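Octaprenyl Pyrophosphate Synthase (Helicobacter pylori, PDB 3TC1) probably catalyses chain elongation of allylic prenyl diphosphates with isopentenyl diphosphate to give octaprenyl diphosphate, using magnesium. Local coordinates at residues K36-R39 / S40-L44; C63-V66 / E67-T71. All coordinates share one frame; numbering follows the deposited sequence.

Interaction 1: residues K36-R39 / S40-L44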
ATOM      1  N   LYS B  36       4.521  19.426  -6.637  1.00 28.65           N
ATOM      2  CA  LYS B  36       4.553  20.783  -6.116  1.00 28.75           C
ATOM      3  C   LYS B  36       5.237  20.715  -4.749  1.00 26.05           C
ATOM      4  O   LYS B  36       5.869  21.673  -4.296  1.00 24.06           O
ATOM      5  CB  LYS B  36       3.117  21.309  -5.982  1.00 50.00           C
ATOM      6  CG  LYS B  36       3.003  22.726  -5.465  1.00 55.94           C
ATOM      7  CD  LYS B  36       3.172  22.806  -3.960  1.00 57.39           C
ATOM      8  CE  LYS B  36       2.995  24.236  -3.502  1.00 57.30           C
ATOM      9  NZ  LYS B  36       1.804  24.849  -4.159  1.00 57.48           N
ATOM     10  N   MET B  37       5.126  19.545  -4.124  1.00 21.81           N
ATOM     11  CA  MET B  37       5.678  19.295  -2.798  1.00 19.76           C
ATOM     12  C   MET B  37       5.140  20.298  -1.788  1.00 18.79           C
ATOM     13  O   MET B  37       5.884  20.864  -0.982  1.00 17.03           O
ATOM     14  CB  MET B  37       7.207  19.328  -2.823  1.00 25.21           C
ATOM     15  CG  MET B  37       7.819  18.047  -3.358  1.00 26.35           C
ATOM     16  SD  MET B  37       9.600  17.973  -3.129  1.00 31.37           S
ATOM     17  CE  MET B  37      10.121  18.925  -4.495  1.00 30.97           C
ATOM     18  N   LEU B  38       3.833  20.511  -1.842  1.00 20.34           N
ATOM     19  CA  LEU B  38       3.162  21.428  -0.938  1.00 21.13           C
ATOM     20  C   LEU B  38       3.438  21.065   0.520  1.00 21.26           C
ATOM     21  O   LEU B  38       3.684  21.938   1.356  1.00 20.22           O
ATOM     22  CB  LEU B  38       1.656  21.400  -1.198  1.00 23.15           C
ATOM     23  CG  LEU B  38       0.796  22.111  -0.157  1.00 25.01           C
ATOM     24  CD1 LEU B  38       1.245  23.557  -0.017  1.00 27.22           C
ATOM     25  CD2 LEU B  38      -0.662  22.033  -0.566  1.00 27.05           C
ATOM     26  N   ARG B  39       3.404  19.770   0.817  1.00 19.99           N
ATOM     27  CA  ARG B  39       3.624  19.322   2.179  1.00 19.78           C
ATOM     28  C   ARG B  39       5.025  19.601   2.685  1.00 20.38           C
ATOM     29  O   ARG B  39       5.172  19.977   3.833  1.00 20.55           O
ATOM     30  CB  ARG B  39       3.199  17.852   2.330  1.00 20.22           C
ATOM     31  CG  ARG B  39       1.686  17.707   2.102  1.00 20.09           C
ATOM     32  CD  ARG B  39       1.209  16.298   1.818  1.00 21.20           C
ATOM     33  NE  ARG B  39      -0.204  16.276   1.424  1.00 18.38           N
ATOM     34  CZ  ARG B  39      -0.674  16.695   0.250  1.00 23.56           C
ATOM     35  NH1 ARG B  39      -1.975  16.640  -0.001  1.00 24.02           N
ATOM     36  NH2 ARG B  39       0.151  17.133  -0.692  1.00 19.99           N
ATOM     37  N   SER B  40       6.041  19.481   1.836  1.00 15.47           N
ATOM     38  CA  SER B  40       7.406  19.782   2.251  1.00 17.29           C
ATOM     39  C   SER B  40       7.557  21.286   2.520  1.00 18.04           C
ATOM     40  O   SER B  40       8.242  21.688   3.461  1.00 18.02           O
ATOM     41  CB  SER B  40       8.405  19.353   1.174  1.00 19.83           C
ATOM     42  OG  SER B  40       8.488  17.941   1.099  1.00 21.50           O
ATOM     43  N   LYS B  41       6.910  22.109   1.698  1.00 20.73           N
ATOM     44  CA  LYS B  41       6.992  23.562   1.857  1.00 20.76           C
ATOM     45  C   LYS B  41       6.418  23.970   3.207  1.00 20.51           C
ATOM     46  O   LYS B  41       6.977  24.816   3.907  1.00 18.97           O
ATOM     47  CB  LYS B  41       6.227  24.279   0.737  1.00 22.34           C
ATOM     48  CG  LYS B  41       6.829  24.128  -0.655  1.00 22.69           C
ATOM     49  CD  LYS B  41       5.926  24.792  -1.687  1.00 27.77           C
ATOM     50  CE  LYS B  41       6.516  24.749  -3.085  1.00 29.88           C
ATOM     51  NZ  LYS B  41       5.631  25.464  -4.060  1.00 33.01           N
ATOM     52  N   LEU B  42       5.297  23.361   3.566  1.00 19.96           N
ATOM     53  CA  LEU B  42       4.657  23.641   4.844  1.00 20.92           C
ATOM     54  C   LEU B  42       5.542  23.214   6.009  1.00 21.56           C
ATOM     55  O   LEU B  42       5.715  23.962   6.975  1.00 22.61           O
ATOM     56  CB  LEU B  42       3.319  22.909   4.927  1.00 21.51           C
ATOM     57  CG  LEU B  42       2.215  23.497   4.054  1.00 19.57           C
ATOM     58  CD1 LEU B  42       0.992  22.596   4.074  1.00 21.97           C
ATOM     59  CD2 LEU B  42       1.873  24.886   4.571  1.00 22.82           C
ATOM     60  N   MET B  43       6.097  22.010   5.914  1.00 17.10           N
ATOM     61  CA  MET B  43       6.961  21.467   6.955  1.00 16.75           C
ATOM     62  C   MET B  43       8.298  22.193   7.060  1.00 18.35           C
ATOM     63  O   MET B  43       8.764  22.482   8.161  1.00 19.72           O
ATOM     64  CB  MET B  43       7.212  19.976   6.700  1.00 18.32           C
ATOM     65  CG  MET B  43       5.952  19.123   6.740  1.00 18.96           C
ATOM     66  SD  MET B  43       6.221  17.504   5.999  1.00 22.36           S
ATOM     67  CE  MET B  43       6.932  16.639   7.380  1.00 20.35           C
ATOM     68  N   LEU B  44       8.920  22.481   5.919  1.00 20.36           N
ATOM     69  CA  LEU B  44      10.209  23.168   5.915  1.00 21.72           C
ATOM     70  C   LEU B  44      10.117  24.539   6.579  1.00 21.87           C
ATOM     71  O   LEU B  44      11.112  25.054   7.086  1.00 22.71           O
ATOM     72  CB  LEU B  44      10.721  23.339   4.482  1.00 19.02           C
ATOM     73  CG  LEU B  44      11.184  22.087   3.732  1.00 20.16           C
ATOM     74  CD1 LEU B  44      11.406  22.422   2.271  1.00 19.74           C
ATOM     75  CD2 LEU B  44      12.456  21.556   4.357  1.00 18.11           C
TER
HETATM   76  O   HOH W   1       6.886  23.859  -6.276  1.00 48.77           O
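Lys36 and Lys41 meet through their methylene chains, which cross at about a right angle just where the chain enters helix 38-44. Lys41 runs fully extended beyond CG, back over the start of the helix. The bend of Lys36 at chi2 (-79°) brings its CE against Lys41 NZ, at a doubtful 3.0 Å, while chi4 turns Lys36 NZ aside. The CE of Lys36 and CD of Lys41 are modelled 3.5 Å apart, tighter than normal for carbons, and the exact fit of these methylenes is doubtful. The two NZ atoms stand 3.9 Å apart. A water links the pair differently, donating to Lys36 O and accepting from Lys41 NZ at 3.0 Å.

Met37 is the N-cap residue, and its carbonyl oxygen accepts the first of the i to i+4 bonds, from Lys41 N at 3.1 Å. Lys41 CG packs against that same Met37 O at 3.4 Å. The next bond along the helix is Leu42 N to Leu38 O, and the Leu38 side chain, with CG anti to its backbone N, brings CD1 to 4.2 Å from Leu42 CG at an oblique angle. Phe196 and Phe192 of helix 182-205 touch this leucine pair. Met43 N bonds to Arg39 O, while the Arg39 chain extends away past Phe166 and Gln70.

Lys36 and Arg39 have the Lys-x-x-Arg spacing of the family motif that in relatives binds isopentenyl diphosphate. Lys36 and Lys41 lie together, whereas the Arg39 guanidinium runs to another side; the helix start may add to the positive potential, consistent with binding an anion.

Interaction 2: residues C63-V66 / E67-T71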
ATOM      1  N   CYS B  63      10.472  14.943   5.434  1.00 18.10           N
ATOM      2  CA  CYS B  63       9.762  15.503   4.287  1.00 17.01           C
ATOM      3  C   CYS B  63       9.743  14.478   3.155  1.00 17.13           C
ATOM      4  O   CYS B  63       8.765  14.362   2.421  1.00 15.53           O
ATOM      5  CB  CYS B  63      10.448  16.783   3.801  1.00 18.05           C
ATOM      6  SG  CYS B  63      10.279  18.208   4.907  1.00 20.62           S
ATOM      7  N   THR B  64      10.833  13.735   3.019  1.00 15.41           N
ATOM      8  CA  THR B  64      10.928  12.726   1.978  1.00 15.78           C
ATOM      9  C   THR B  64       9.886  11.637   2.226  1.00 15.21           C
ATOM     10  O   THR B  64       9.201  11.203   1.302  1.00 15.80           O
ATOM     11  CB  THR B  64      12.343  12.117   1.938  1.00 17.66           C
ATOM     12  OG1 THR B  64      13.294  13.163   1.708  1.00 18.89           O
ATOM     13  CG2 THR B  64      12.456  11.092   0.815  1.00 18.65           C
ATOM     14  N   ILE B  65       9.770  11.208   3.480  1.00 15.81           N
ATOM     15  CA  ILE B  65       8.798  10.196   3.879  1.00 15.04           C
ATOM     16  C   ILE B  65       7.385  10.684   3.549  1.00 16.39           C
ATOM     17  O   ILE B  65       6.579   9.950   2.975  1.00 15.57           O
ATOM     18  CB  ILE B  65       8.894   9.915   5.405  1.00 12.05           C
ATOM     19  CG1 ILE B  65      10.188   9.156   5.710  1.00 10.93           C
ATOM     20  CG2 ILE B  65       7.672   9.135   5.888  1.00 11.61           C
ATOM     21  CD1 ILE B  65      10.504   9.066   7.201  1.00 13.08           C
ATOM     22  N   VAL B  66       7.090  11.928   3.910  1.00 10.43           N
ATOM     23  CA  VAL B  66       5.772  12.490   3.639  1.00 10.69           C
ATOM     24  C   VAL B  66       5.453  12.584   2.141  1.00 10.95           C
ATOM     25  O   VAL B  66       4.337  12.274   1.722  1.00 10.31           O
ATOM     26  CB  VAL B  66       5.624  13.883   4.292  1.00 15.48           C
ATOM     27  CG1 VAL B  66       4.386  14.598   3.755  1.00 14.46           C
ATOM     28  CG2 VAL B  66       5.508  13.724   5.813  1.00 15.58           C
ATOM     29  N   GLU B  67       6.418  13.008   1.334  1.00 13.23           N
ATOM     30  CA  GLU B  67       6.179  13.119  -0.105  1.00 15.06           C
ATOM     31  C   GLU B  67       6.005  11.738  -0.754  1.00 16.32           C
ATOM     32  O   GLU B  67       5.234  11.581  -1.702  1.00 15.64           O
ATOM     33  CB  GLU B  67       7.329  13.868  -0.791  1.00 15.76           C
ATOM     34  CG  GLU B  67       7.504  15.338  -0.364  1.00 18.83           C
ATOM     35  CD  GLU B  67       6.263  16.205  -0.606  1.00 21.46           C
ATOM     36  OE1 GLU B  67       5.331  15.763  -1.310  1.00 22.04           O
ATOM     37  OE2 GLU B  67       6.226  17.346  -0.093  1.00 23.24           O
ATOM     38  N   MET B  68       6.720  10.736  -0.246  1.00 14.84           N
ATOM     39  CA  MET B  68       6.600   9.394  -0.809  1.00 17.65           C
ATOM     40  C   MET B  68       5.246   8.788  -0.478  1.00 16.82           C
ATOM     41  O   MET B  68       4.665   8.065  -1.289  1.00 18.33           O
ATOM     42  CB  MET B  68       7.746   8.505  -0.322  1.00 18.45           C
ATOM     43  CG  MET B  68       9.052   8.874  -1.000  1.00 21.11           C
ATOM     44  SD  MET B  68      10.425   7.805  -0.619  1.00 23.38           S
ATOM     45  CE  MET B  68       9.975   6.329  -1.519  1.00 23.58           C
ATOM     46  N   ILE B  69       4.740   9.099   0.711  1.00 15.48           N
ATOM     47  CA  ILE B  69       3.428   8.624   1.132  1.00 16.00           C
ATOM     48  C   ILE B  69       2.388   9.277   0.221  1.00 16.54           C
ATOM     49  O   ILE B  69       1.473   8.617  -0.277  1.00 16.68           O
ATOM     50  CB  ILE B  69       3.141   9.021   2.602  1.00 17.43           C
ATOM     51  CG1 ILE B  69       3.963   8.135   3.542  1.00 16.83           C
ATOM     52  CG2 ILE B  69       1.654   8.905   2.907  1.00 15.15           C
ATOM     53  CD1 ILE B  69       3.960   8.609   4.980  1.00 18.24           C
ATOM     54  N   GLN B  70       2.533  10.582   0.014  1.00 15.21           N
ATOM     55  CA  GLN B  70       1.611  11.317  -0.845  1.00 15.95           C
ATOM     56  C   GLN B  70       1.620  10.704  -2.250  1.00 14.56           C
ATOM     57  O   GLN B  70       0.567  10.486  -2.844  1.00 14.92           O
ATOM     58  CB  GLN B  70       2.017  12.800  -0.917  1.00 21.16           C
ATOM     59  CG  GLN B  70       1.170  13.647  -1.868  1.00 21.47           C
ATOM     60  CD  GLN B  70      -0.296  13.694  -1.470  1.00 23.05           C
ATOM     61  OE1 GLN B  70      -0.666  13.272  -0.377  1.00 20.69           O
ATOM     62  NE2 GLN B  70      -1.139  14.222  -2.358  1.00 24.99           N
ATOM     63  N   THR B  71       2.810  10.434  -2.778  1.00 16.40           N
ATOM     64  CA  THR B  71       2.932   9.839  -4.111  1.00 18.80           C
ATOM     65  C   THR B  71       2.289   8.453  -4.160  1.00 18.84           C
ATOM     66  O   THR B  71       1.654   8.098  -5.152  1.00 18.46           O
ATOM     67  CB  THR B  71       4.409   9.707  -4.552  1.00 19.98           C
ATOM     68  OG1 THR B  71       4.996  11.009  -4.659  1.00 20.87           O
ATOM     69  CG2 THR B  71       4.502   9.005  -5.914  1.00 21.43           C
TER
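Ile65 and Ile69 run alongside each other in the same direction, one turn apart on helix 53-80 of the all-helical prenyl synthase fold. The contact is regular alpha-helix geometry: Glu67, Met68, Ile69 and Gln70 each donate a backbone N-H to the carbonyl four residues earlier, the first of these bonds joining Glu67 N to Cys63 O at 2.9 Å. Both isoleucines keep CG1 beside the backbone N (chi1 -71° and -74°), which sends CG2 to the carbonyl side, up the helix. Ile65 therefore offers CG2, and Ile69 reaches back with CG1 and CD1: CG2 of Ile65 meets CD1 of Ile69 at 3.9 Å. The Ile69 CG1 also rests 3.2 Å from Ile65 O, under the methyl contact.

Thr64 and Met68 are likewise parallel in direction. The threonine turns its methyl to the methionine, Thr64 CG2 to Met68 SD 4.1 Å, while OG1 is hydrogen-bonded back along the helix to Leu60 O. The straight chi2 of Met68 puts SD by that methyl, and the chi3 bend turns CE; the side chain touches Trp16 of helix 3-18 and Phe108 of helix 92-116.

Glu67 behaves differently. It is bent at chi2 (-58°), with CG packed over Cys63 O, and its carboxylate leaves its own helix, OE2 being hydrogen-bonded to Ser40 OG of helix 38-44. Val66 packs toward Ser170 and Met43, so that separate sides of this helix are covered by different neighbours. At the turn's close, the Val66 carbonyl takes Gln70 N, and Gln70 CB stands 3.6 Å from that same Val66 O.

Interaction 1 spans the start of helix 38-44, whereas interaction 2 lies inside helix 53-80; they touch, their centres about 10 Å apart. Interaction 2 is buried, with helices 3-18, 38-44, 92-116 and 152-177 around it, and its side-chain packing is largely apolar. Interaction 1 is partly buried: its leucines and Met43 face inward, while Lys36 is exposed and shares a water with Lys41. They meet at a probable hydrogen bond, Ser40 OG to Glu67 OE2 at 2.6 Å, which joins helix 38-44 to helix 53-80. The side chains of Arg39 in the first and Gln70 in the second each lie about 11 Å from the bound magnesium ion, on adjoining helices beside the probable active site.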